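FrnE protein (Deinococcus radiodurans, PDB 5CO3) probably catalyses thiol-disulfide exchange as a cytoplasmic disulfide oxidoreductase built on a DsbA-like thioredoxin domain. Local coordinates at residues I20-P23 with W24-I27; A127-E130 with R131-A135; Y99-D102 with R103-L106. One frame throughout, in Å; residues are numbered along the deposited sequence. Where two conformers were deposited one is given.

Interaction 1 (I20-P23 with W24-I27); sequences IACP and WCYI
Cys22 and Cys25 bring their sulfurs to one side of the turn where the loop after strand 12-18 becomes helix 23-38, the CxxC-at-helix-start pattern of thioredoxin folds. A nonpolar contact joins the pair, Cys25 SG lying 3.6 Å from Cys22 CB. With its SG anti to the backbone N (chi1 180°), Cys22 carries the sulfur forward over the start of the helix, 3.5 Å from Trp24 N. There Cys22 SG makes a separate apolar contact with Trp24 CB at 3.8 Å. Beyond Trp24 CB the indole leads away from the loop, and Ile27 CD1 rests 3.6 Å above one of its faces, offset toward the rim. Pro23 and Trp24 also pack on Met88 of helix 78-93.

Backbone hydrogen bonds start the helix. Cys25 N donates to Cys22 O at 3.0 Å, from above the carbonyl plane and well bent (140° at the hydrogen). Pro23 O receives two weak bonds, a bent one from Tyr26 N and a nearly straight one from Ile27 N, 3.3 Å from the oxygen; Tyr99 OH is a third partner.

The two sulfurs, Cys22 SG and Cys25 SG, stand 3.8 Å apart, too far for a disulfide. This is the reduced pair, and a modest shift would probably suffice to form the Cys22-Cys25 disulfide seen for this protein; Cys22 can alternatively bond to Cys244.

Interaction 2 (A127-E130 with R131-A135); sequences AMKE and RLLRA
Within helix 125-137, Arg131, Leu132, Leu133 and Arg134 each donate their amide to the carbonyl four residues back, Ala127 through Glu130, in regular alpha-helical bonds such as Leu133 N to Lys129 O at 2.9 Å. Along one flank Met128 bends at its second torsion (chi2 66°) and again at the third, which brings its methyl onto the next turn: CE sits 3.9 Å from Leu132 CG and 4.0 Å from Arg131 CB. Lys129 lays its aliphatic chain across Leu133, Lys129 CE to Leu133 CD1 3.6 Å, before NZ reaches Ser18 OG and a glycerol probably from the crystallisation liquor. Glu130 points its carboxylate off the helix toward helix 23-38, where OE1 pairs with Lys29 and OE2 with Arg30 and Tyr26. The guanidinium groups of Arg131 and Arg134 lie face on face and offset, Arg131 NH2 to Arg134 NH2 3.1 Å. Glu139 holds both, one carboxylate oxygen to each arginine, and Glu155 takes a further salt bridge from Arg131. The close pair of cations is thus probably stabilised by these carboxylates, while the ends of Lys129, Glu130 and the two arginines tie the helix to Ser18, helix 23-38, Glu139 and Glu155.

Interaction 3 (Y99-D102 with R103-L106); sequences YHFD and RVKL
His100 and Arg103 form an offset stack in the loop that leads from helix 78-93 to strand 106-107: the guanidinium lies over one imidazole face, centres 4.2 Å apart and planes inclined by 21°. A bend at the third torsion of Arg103 (chi3 -60°) helps bring the group back over the ring, with NH2 3.6 Å from His100 CD2.

Two backbone hydrogen bonds span three residues each. Arg103 N donates to His100 O and Val104 N to Phe101 O, both at 3.1 Å and both from above the carbonyl plane, as in a short 3-10 turn. Lys105 NZ bonds back to Arg103 O at 2.8 Å and to Gly140 O. One water links Phe101 O to Val104 O; a second accepts a weak bond from Arg103 NH1 and donates to Asp102 OD2.

The apolar contact is on another side of the turn, where Val104 CG2 meets the Phe101 ring at its edge, in plane, 3.9 Å from CD1. Phe101 also packs on helix 78-93.

Putting an alanine at His100 would remove the imidazole, and the Arg103 guanidinium would probably lose its flat support and turn more freely. Phe101 and Val104 are buried against the fold, whereas Asp102 and Arg103, water-bridged to each other, are exposed.

How the interactions relate
Interaction 1, the CxxC turn, is flanked by the other two. Its Tyr26 reaches interaction 2, with OH 2.8 Å from Glu130 OE2 in a probable hydrogen bond and ring atom CD2 3.5 Å from Leu133 CB. Toward interaction 3, Pro23 O lies 2.7 Å from Tyr99 OH, again probably hydrogen-bonded, while Pro23 CB packs on Phe101 CZ. Centres lie about 10 Å apart for interactions 1 and 2 and about 12 Å for 1 and 3. Interactions 2 and 3 do not touch, their nearest atoms being about 6 Å apart. Helix 125-137 and the 99-106 loop thus both pack against residues next to the cysteines.

Interaction 1 (I20-P23 with W24-I27)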
ATOM      1  N   ILE A  20      -4.336   2.298  -4.430  1.00 25.58           N
ATOM      2  CA  ILE A  20      -5.682   2.159  -3.890  0.61 24.03           C
ATOM      3  C   ILE A  20      -6.555   1.356  -4.847  1.00 22.70           C
ATOM      4  O   ILE A  20      -7.446   0.616  -4.413  1.00 22.98           O
ATOM      5  CB  ILE A  20      -6.305   3.547  -3.619  0.61 22.08           C
ATOM      6  CG1 ILE A  20      -5.554   4.225  -2.474  0.61 24.97           C
ATOM      7  CG2 ILE A  20      -7.789   3.443  -3.291  0.61 23.75           C
ATOM      8  CD1 ILE A  20      -5.166   5.637  -2.731  0.61 26.77           C
ATOM      9  N   ALA A  21      -6.269   1.460  -6.141  1.00 22.63           N
ATOM     10  CA  ALA A  21      -7.070   0.741  -7.138  1.00 23.47           C
ATOM     11  C   ALA A  21      -6.707  -0.736  -7.298  1.00 24.09           C
ATOM     12  O   ALA A  21      -7.321  -1.429  -8.102  1.00 24.62           O
ATOM     13  CB  ALA A  21      -6.972   1.454  -8.509  1.00 23.34           C
ATOM     14  N   CYS A  22      -5.740  -1.247  -6.527  1.00 23.85           N
ATOM     15  CA  CYS A  22      -5.308  -2.632  -6.707  1.00 25.46           C
ATOM     16  C   CYS A  22      -5.869  -3.553  -5.625  1.00 23.49           C
ATOM     17  O   CYS A  22      -5.567  -3.378  -4.453  1.00 23.65           O
ATOM     18  CB  CYS A  22      -3.782  -2.722  -6.713  1.00 25.67           C
ATOM     19  SG  CYS A  22      -3.164  -4.409  -6.928  1.00 30.21           S
ATOM     20  N   PRO A  23      -6.734  -4.503  -6.004  1.00 23.22           N
ATOM     21  CA  PRO A  23      -7.336  -5.375  -4.985  1.00 22.01           C
ATOM     22  C   PRO A  23      -6.279  -6.215  -4.279  1.00 21.07           C
ATOM     23  O   PRO A  23      -6.496  -6.569  -3.114  1.00 22.41           O
ATOM     24  CB  PRO A  23      -8.302  -6.251  -5.788  1.00 23.35           C
ATOM     25  CG  PRO A  23      -8.600  -5.413  -7.035  1.00 21.46           C
ATOM     26  CD  PRO A  23      -7.292  -4.746  -7.350  1.00 25.40           C
ATOM     27  N   TRP A  24      -5.156  -6.493  -4.938  1.00 24.04           N
ATOM     28  CA  TRP A  24      -4.121  -7.316  -4.317  1.00 26.22           C
ATOM     29  C   TRP A  24      -3.410  -6.527  -3.226  1.00 24.75           C
ATOM     30  O   TRP A  24      -2.858  -7.105  -2.295  1.00 25.77           O
ATOM     31  CB  TRP A  24      -3.131  -7.844  -5.353  1.00 27.90           C
ATOM     32  CG  TRP A  24      -3.721  -8.961  -6.149  1.00 30.03           C
ATOM     33  CD1 TRP A  24      -4.132  -8.915  -7.449  1.00 31.23           C
ATOM     34  CD2 TRP A  24      -4.003 -10.289  -5.686  1.00 33.56           C
ATOM     35  NE1 TRP A  24      -4.646 -10.129  -7.825  1.00 34.77           N
ATOM     36  CE2 TRP A  24      -4.572 -10.996  -6.765  1.00 38.21           C
ATOM     37  CE3 TRP A  24      -3.818 -10.953  -4.464  1.00 32.98           C
ATOM     38  CZ2 TRP A  24      -4.962 -12.331  -6.663  1.00 34.64           C
ATOM     39  CZ3 TRP A  24      -4.206 -12.283  -4.366  1.00 34.79           C
ATOM     40  CH2 TRP A  24      -4.770 -12.957  -5.458  1.00 38.23           C
ATOM     41  N   CYS A  25      -3.462  -5.200  -3.310  1.00 23.67           N
ATOM     42  CA  CYS A  25      -2.828  -4.392  -2.275  1.00 25.47           C
ATOM     43  C   CYS A  25      -3.573  -4.474  -0.947  1.00 24.27           C
ATOM     44  O   CYS A  25      -2.954  -4.431   0.114  1.00 23.56           O
ATOM     45  CB  CYS A  25      -2.706  -2.936  -2.742  1.00 24.60           C
ATOM     46  SG  CYS A  25      -1.409  -2.713  -3.962  1.00 26.16           S
ATOM     47  N   TYR A  26      -4.899  -4.561  -0.992  1.00 22.84           N
ATOM     48  CA  TYR A  26      -5.662  -4.690   0.238  1.00 24.26           C
ATOM     49  C   TYR A  26      -5.398  -6.081   0.833  1.00 24.12           C
ATOM     50  O   TYR A  26      -5.120  -6.214   2.027  1.00 21.85           O
ATOM     51  CB  TYR A  26      -7.148  -4.473  -0.026  1.00 21.16           C
ATOM     52  CG  TYR A  26      -7.935  -3.911   1.126  1.00 21.46           C
ATOM     53  CD1 TYR A  26      -7.385  -3.787   2.409  1.00 21.90           C
ATOM     54  CD2 TYR A  26      -9.243  -3.477   0.927  1.00 21.90           C
ATOM     55  CE1 TYR A  26      -8.134  -3.271   3.462  1.00 21.69           C
ATOM     56  CE2 TYR A  26      -9.988  -2.964   1.962  1.00 22.13           C
ATOM     57  CZ  TYR A  26      -9.445  -2.859   3.215  1.00 21.82           C
ATOM     58  OH  TYR A  26     -10.205  -2.345   4.233  1.00 23.80           O
ATOM     59  N   ILE A  27      -5.469  -7.102  -0.018  1.00 22.60           N
ATOM     60  CA  ILE A  27      -5.114  -8.467   0.380  1.00 24.80           C
ATOM     61  C   ILE A  27      -3.709  -8.513   0.991  1.00 25.25           C
ATOM     62  O   ILE A  27      -3.502  -9.117   2.053  1.00 26.06           O
ATOM     63  CB  ILE A  27      -5.204  -9.431  -0.813  1.00 21.96           C
ATOM     64  CG1 ILE A  27      -6.679  -9.688  -1.137  1.00 27.52           C
ATOM     65  CG2 ILE A  27      -4.454 -10.763  -0.522  1.00 25.39           C
ATOM     66  CD1 ILE A  27      -6.951 -10.197  -2.565  1.00 29.02           C
TER

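Interaction 2 (A127-E130 with R131-A135)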
ATOM      1  N   ALA A 127      -3.955   4.320   8.626  1.00 27.06           N
ATOM      2  CA  ALA A 127      -5.412   4.394   8.757  1.00 22.92           C
ATOM      3  C   ALA A 127      -6.071   5.035   7.526  1.00 23.70           C
ATOM      4  O   ALA A 127      -7.146   4.620   7.112  1.00 24.31           O
ATOM      5  CB  ALA A 127      -5.787   5.160  10.011  1.00 25.13           C
ATOM      6  N   MET A 128      -5.425   6.050   6.956  1.00 26.06           N
ATOM      7  CA  MET A 128      -5.933   6.672   5.730  1.00 23.07           C
ATOM      8  C   MET A 128      -5.889   5.684   4.573  1.00 24.92           C
ATOM      9  O   MET A 128      -6.851   5.583   3.810  1.00 22.35           O
ATOM     10  CB  MET A 128      -5.132   7.923   5.373  1.00 27.82           C
ATOM     11  CG  MET A 128      -5.839   8.840   4.365  1.00 26.73           C
ATOM     12  SD  MET A 128      -7.362   9.580   5.024  1.00 28.01           S
ATOM     13  CE  MET A 128      -8.631   8.612   4.236  1.00 27.59           C
ATOM     14  N   LYS A 129      -4.774   4.959   4.451  1.00 24.14           N
ATOM     15  CA  LYS A 129      -4.625   3.966   3.385  1.00 22.13           C
ATOM     16  C   LYS A 129      -5.727   2.920   3.506  1.00 22.91           C
ATOM     17  O   LYS A 129      -6.413   2.606   2.536  1.00 21.25           O
ATOM     18  CB  LYS A 129      -3.239   3.300   3.432  1.00 25.77           C
ATOM     19  CG  LYS A 129      -3.086   2.125   2.471  1.00 25.64           C
ATOM     20  CD  LYS A 129      -2.931   2.583   1.026  1.00 35.57           C
ATOM     21  CE  LYS A 129      -2.710   1.399   0.101  1.00 36.22           C
ATOM     22  NZ  LYS A 129      -2.514   1.809  -1.321  1.00 34.44           N
ATOM     23  N   GLU A 130      -5.891   2.398   4.716  1.00 24.29           N
ATOM     24  CA  GLU A 130      -6.932   1.423   5.023  1.00 21.81           C
ATOM     25  C   GLU A 130      -8.331   1.919   4.624  1.00 21.95           C
ATOM     26  O   GLU A 130      -9.079   1.210   3.944  1.00 20.93           O
ATOM     27  CB  GLU A 130      -6.886   1.093   6.519  1.00 20.86           C
ATOM     28  CG  GLU A 130      -8.032   0.230   7.022  1.00 24.79           C
ATOM     29  CD  GLU A 130      -7.857  -1.236   6.663  1.00 25.11           C
ATOM     30  OE1 GLU A 130      -6.712  -1.660   6.395  1.00 24.91           O
ATOM     31  OE2 GLU A 130      -8.865  -1.964   6.647  1.00 26.34           O
ATOM     32  N   ARG A 131      -8.663   3.142   5.040  1.00 20.51           N
ATOM     33  CA  ARG A 131      -9.966   3.738   4.751  1.00 22.43           C
ATOM     34  C   ARG A 131     -10.214   3.853   3.262  1.00 19.17           C
ATOM     35  O   ARG A 131     -11.304   3.541   2.791  1.00 22.09           O
ATOM     36  CB  ARG A 131     -10.077   5.121   5.388  1.00 25.44           C
ATOM     37  CG  ARG A 131     -11.493   5.709   5.294  1.00 26.73           C
ATOM     38  CD  ARG A 131     -12.462   4.850   6.107  1.00 25.27           C
ATOM     39  NE  ARG A 131     -13.881   5.129   5.859  1.00 26.82           N
ATOM     40  CZ  ARG A 131     -14.602   4.575   4.885  1.00 25.20           C
ATOM     41  NH1 ARG A 131     -14.033   3.741   4.010  1.00 25.43           N
ATOM     42  NH2 ARG A 131     -15.888   4.869   4.769  1.00 29.86           N
ATOM     43  N   LEU A 132      -9.196   4.300   2.522  1.00 18.68           N
ATOM     44  CA  LEU A 132      -9.308   4.435   1.073  1.00 22.27           C
ATOM     45  C   LEU A 132      -9.472   3.080   0.379  1.00 19.73           C
ATOM     46  O   LEU A 132     -10.282   2.945  -0.531  1.00 20.87           O
ATOM     47  CB  LEU A 132      -8.093   5.186   0.512  1.00 19.93           C
ATOM     48  CG  LEU A 132      -8.203   6.672   0.826  1.00 18.88           C
ATOM     49  CD1 LEU A 132      -6.835   7.326   0.742  1.00 22.08           C
ATOM     50  CD2 LEU A 132      -9.204   7.354  -0.139  1.00 21.19           C
ATOM     51  N   LEU A 133      -8.723   2.076   0.827  1.00 18.91           N
ATOM     52  CA  LEU A 133      -8.861   0.748   0.236  1.00 20.84           C
ATOM     53  C   LEU A 133     -10.288   0.221   0.411  1.00 20.10           C
ATOM     54  O   LEU A 133     -10.876  -0.331  -0.521  1.00 18.38           O
ATOM     55  CB  LEU A 133      -7.837  -0.227   0.853  1.00 18.87           C
ATOM     56  CG  LEU A 133      -6.388   0.031   0.414  1.00 19.10           C
ATOM     57  CD1 LEU A 133      -5.403  -0.740   1.314  1.00 20.48           C
ATOM     58  CD2 LEU A 133      -6.211  -0.359  -1.057  1.00 24.05           C
ATOM     59  N   ARG A 134     -10.844   0.408   1.605  1.00 20.23           N
ATOM     60  CA  ARG A 134     -12.208  -0.020   1.877  1.00 19.59           C
ATOM     61  C   ARG A 134     -13.220   0.770   1.036  1.00 20.28           C
ATOM     62  O   ARG A 134     -14.148   0.206   0.454  1.00 22.06           O
ATOM     63  CB  ARG A 134     -12.518   0.123   3.373  1.00 27.56           C
ATOM     64  CG  ARG A 134     -13.882  -0.417   3.784  1.00 34.01           C
ATOM     65  CD  ARG A 134     -14.105  -0.264   5.291  1.00 42.49           C
ATOM     66  NE  ARG A 134     -15.193   0.669   5.566  1.00 58.95           N
ATOM     67  CZ  ARG A 134     -15.180   1.597   6.520  1.00 59.59           C
ATOM     68  NH1 ARG A 134     -14.125   1.736   7.321  1.00 59.50           N
ATOM     69  NH2 ARG A 134     -16.232   2.390   6.673  1.00 56.85           N
ATOM     70  N   ALA A 135     -13.020   2.081   0.963  1.00 20.46           N
ATOM     71  CA  ALA A 135     -13.911   2.932   0.185  1.00 21.11           C
ATOM     72  C   ALA A 135     -13.937   2.507  -1.283  1.00 22.99           C
ATOM     73  O   ALA A 135     -14.981   2.509  -1.920  1.00 21.62           O
ATOM     74  CB  ALA A 135     -13.481   4.379   0.304  1.00 21.12           C
TER

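Interaction 3 (Y99-D102 with R103-L106)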
ATOM      1  N   TYR A  99     -15.358  -7.657  -0.696  1.00 22.80           N
ATOM      2  CA  TYR A  99     -15.290  -6.817  -1.895  1.00 23.56           C
ATOM      3  C   TYR A  99     -16.636  -6.697  -2.603  1.00 25.37           C
ATOM      4  O   TYR A  99     -17.471  -7.616  -2.568  1.00 22.69           O
ATOM      5  CB  TYR A  99     -14.263  -7.374  -2.870  1.00 24.54           C
ATOM      6  CG  TYR A  99     -12.800  -7.173  -2.490  1.00 21.11           C
ATOM      7  CD1 TYR A  99     -12.421  -6.426  -1.371  1.00 22.81           C
ATOM      8  CD2 TYR A  99     -11.799  -7.741  -3.268  1.00 22.24           C
ATOM      9  CE1 TYR A  99     -11.069  -6.251  -1.054  1.00 19.77           C
ATOM     10  CE2 TYR A  99     -10.465  -7.566  -2.976  1.00 20.20           C
ATOM     11  CZ  TYR A  99     -10.101  -6.821  -1.862  1.00 23.30           C
ATOM     12  OH  TYR A  99      -8.763  -6.656  -1.592  1.00 25.98           O
ATOM     13  N   HIS A 100     -16.844  -5.555  -3.250  1.00 22.86           N
ATOM     14  CA  HIS A 100     -17.999  -5.379  -4.124  1.00 24.87           C
ATOM     15  C   HIS A 100     -17.551  -4.740  -5.434  1.00 25.80           C
ATOM     16  O   HIS A 100     -17.669  -3.525  -5.642  1.00 22.34           O
ATOM     17  CB  HIS A 100     -19.076  -4.556  -3.416  1.00 26.49           C
ATOM     18  CG  HIS A 100     -19.620  -5.225  -2.189  1.00 28.71           C
ATOM     19  ND1 HIS A 100     -20.422  -6.344  -2.246  1.00 29.62           N
ATOM     20  CD2 HIS A 100     -19.461  -4.945  -0.873  1.00 31.20           C
ATOM     21  CE1 HIS A 100     -20.743  -6.719  -1.020  1.00 28.72           C
ATOM     22  NE2 HIS A 100     -20.171  -5.888  -0.168  1.00 28.71           N
ATOM     23  N   PHE A 101     -17.012  -5.572  -6.312  1.00 24.12           N
ATOM     24  CA  PHE A 101     -16.412  -5.082  -7.533  1.00 23.60           C
ATOM     25  C   PHE A 101     -17.472  -4.487  -8.472  1.00 24.43           C
ATOM     26  O   PHE A 101     -17.174  -3.586  -9.244  1.00 25.96           O
ATOM     27  CB  PHE A 101     -15.654  -6.191  -8.239  1.00 23.97           C
ATOM     28  CG  PHE A 101     -14.342  -6.552  -7.592  1.00 26.71           C
ATOM     29  CD1 PHE A 101     -13.540  -5.582  -7.005  1.00 32.60           C
ATOM     30  CD2 PHE A 101     -13.909  -7.870  -7.590  1.00 23.69           C
ATOM     31  CE1 PHE A 101     -12.322  -5.916  -6.428  1.00 28.12           C
ATOM     32  CE2 PHE A 101     -12.697  -8.219  -7.006  1.00 25.81           C
ATOM     33  CZ  PHE A 101     -11.895  -7.246  -6.440  1.00 26.18           C
ATOM     34  N   ASP A 102     -18.703  -4.988  -8.382  1.00 23.91           N
ATOM     35  CA  ASP A 102     -19.812  -4.478  -9.201  1.00 26.02           C
ATOM     36  C   ASP A 102     -20.109  -3.006  -8.900  1.00 25.95           C
ATOM     37  O   ASP A 102     -20.766  -2.332  -9.699  1.00 26.96           O
ATOM     38  CB  ASP A 102     -21.066  -5.308  -8.961  1.00 29.21           C
ATOM     39  CG  ASP A 102     -21.393  -5.423  -7.483  1.00 37.69           C
ATOM     40  OD1 ASP A 102     -20.562  -5.980  -6.739  1.00 44.82           O
ATOM     41  OD2 ASP A 102     -22.458  -4.946  -7.054  1.00 43.71           O
ATOM     42  N   ARG A 103     -19.634  -2.511  -7.755  1.00 26.51           N
ATOM     43  CA  ARG A 103     -19.851  -1.113  -7.354  1.00 25.27           C
ATOM     44  C   ARG A 103     -18.614  -0.232  -7.524  1.00 22.35           C
ATOM     45  O   ARG A 103     -18.667   0.986  -7.278  1.00 24.39           O
ATOM     46  CB  ARG A 103     -20.315  -1.043  -5.889  1.00 27.79           C
ATOM     47  CG  ARG A 103     -21.471  -1.977  -5.564  1.00 41.59           C
ATOM     48  CD  ARG A 103     -22.331  -1.439  -4.427  1.00 54.79           C
ATOM     49  NE  ARG A 103     -21.598  -1.245  -3.175  1.00 62.66           N
ATOM     50  CZ  ARG A 103     -21.729  -2.011  -2.091  1.00 60.93           C
ATOM     51  NH1 ARG A 103     -22.571  -3.042  -2.087  1.00 60.00           N
ATOM     52  NH2 ARG A 103     -21.022  -1.742  -1.003  1.00 53.22           N
ATOM     53  N   VAL A 104     -17.503  -0.837  -7.941  1.00 23.27           N
ATOM     54  CA  VAL A 104     -16.231  -0.130  -8.023  1.00 21.89           C
ATOM     55  C   VAL A 104     -16.302   1.040  -9.004  1.00 20.57           C
ATOM     56  O   VAL A 104     -16.817   0.904 -10.121  1.00 22.12           O
ATOM     57  CB  VAL A 104     -15.088  -1.082  -8.432  1.00 21.05           C
ATOM     58  CG1 VAL A 104     -13.918  -0.320  -9.050  1.00 20.35           C
ATOM     59  CG2 VAL A 104     -14.605  -1.841  -7.182  1.00 18.29           C
ATOM     60  N   LYS A 105     -15.779   2.181  -8.566  1.00 19.09           N
ATOM     61  CA  LYS A 105     -15.701   3.374  -9.424  1.00 21.57           C
ATOM     62  C   LYS A 105     -14.273   3.510  -9.916  1.00 23.28           C
ATOM     63  O   LYS A 105     -13.344   3.686  -9.114  1.00 25.23           O
ATOM     64  CB  LYS A 105     -16.133   4.612  -8.650  1.00 22.74           C
ATOM     65  CG  LYS A 105     -17.504   4.475  -8.019  1.00 30.04           C
ATOM     66  CD  LYS A 105     -18.606   4.314  -9.059  1.00 32.17           C
ATOM     67  CE  LYS A 105     -19.988   4.390  -8.389  1.00 30.80           C
ATOM     68  NZ  LYS A 105     -20.150   3.312  -7.333  1.00 30.75           N
ATOM     69  N   LEU A 106     -14.083   3.398 -11.229  1.00 22.05           N
ATOM     70  CA  LEU A 106     -12.731   3.372 -11.782  1.00 22.45           C
ATOM     71  C   LEU A 106     -12.155   4.779 -11.845  1.00 23.99           C
ATOM     72  O   LEU A 106     -12.140   5.421 -12.903  1.00 26.34           O
ATOM     73  CB  LEU A 106     -12.729   2.717 -13.167  1.00 24.54           C
ATOM     74  CG  LEU A 106     -13.086   1.229 -13.192  1.00 26.34           C
ATOM     75  CD1 LEU A 106     -13.181   0.736 -14.639  1.00 27.66           C
ATOM     76  CD2 LEU A 106     -12.069   0.416 -12.415  1.00 24.31           C
TER
HETATM   77  O   HOH W   1     -17.551  -1.750 -11.337  1.00 31.58           O
HETATM   78  O   HOH W   2     -23.032  -4.991  -4.190  1.00 52.66           O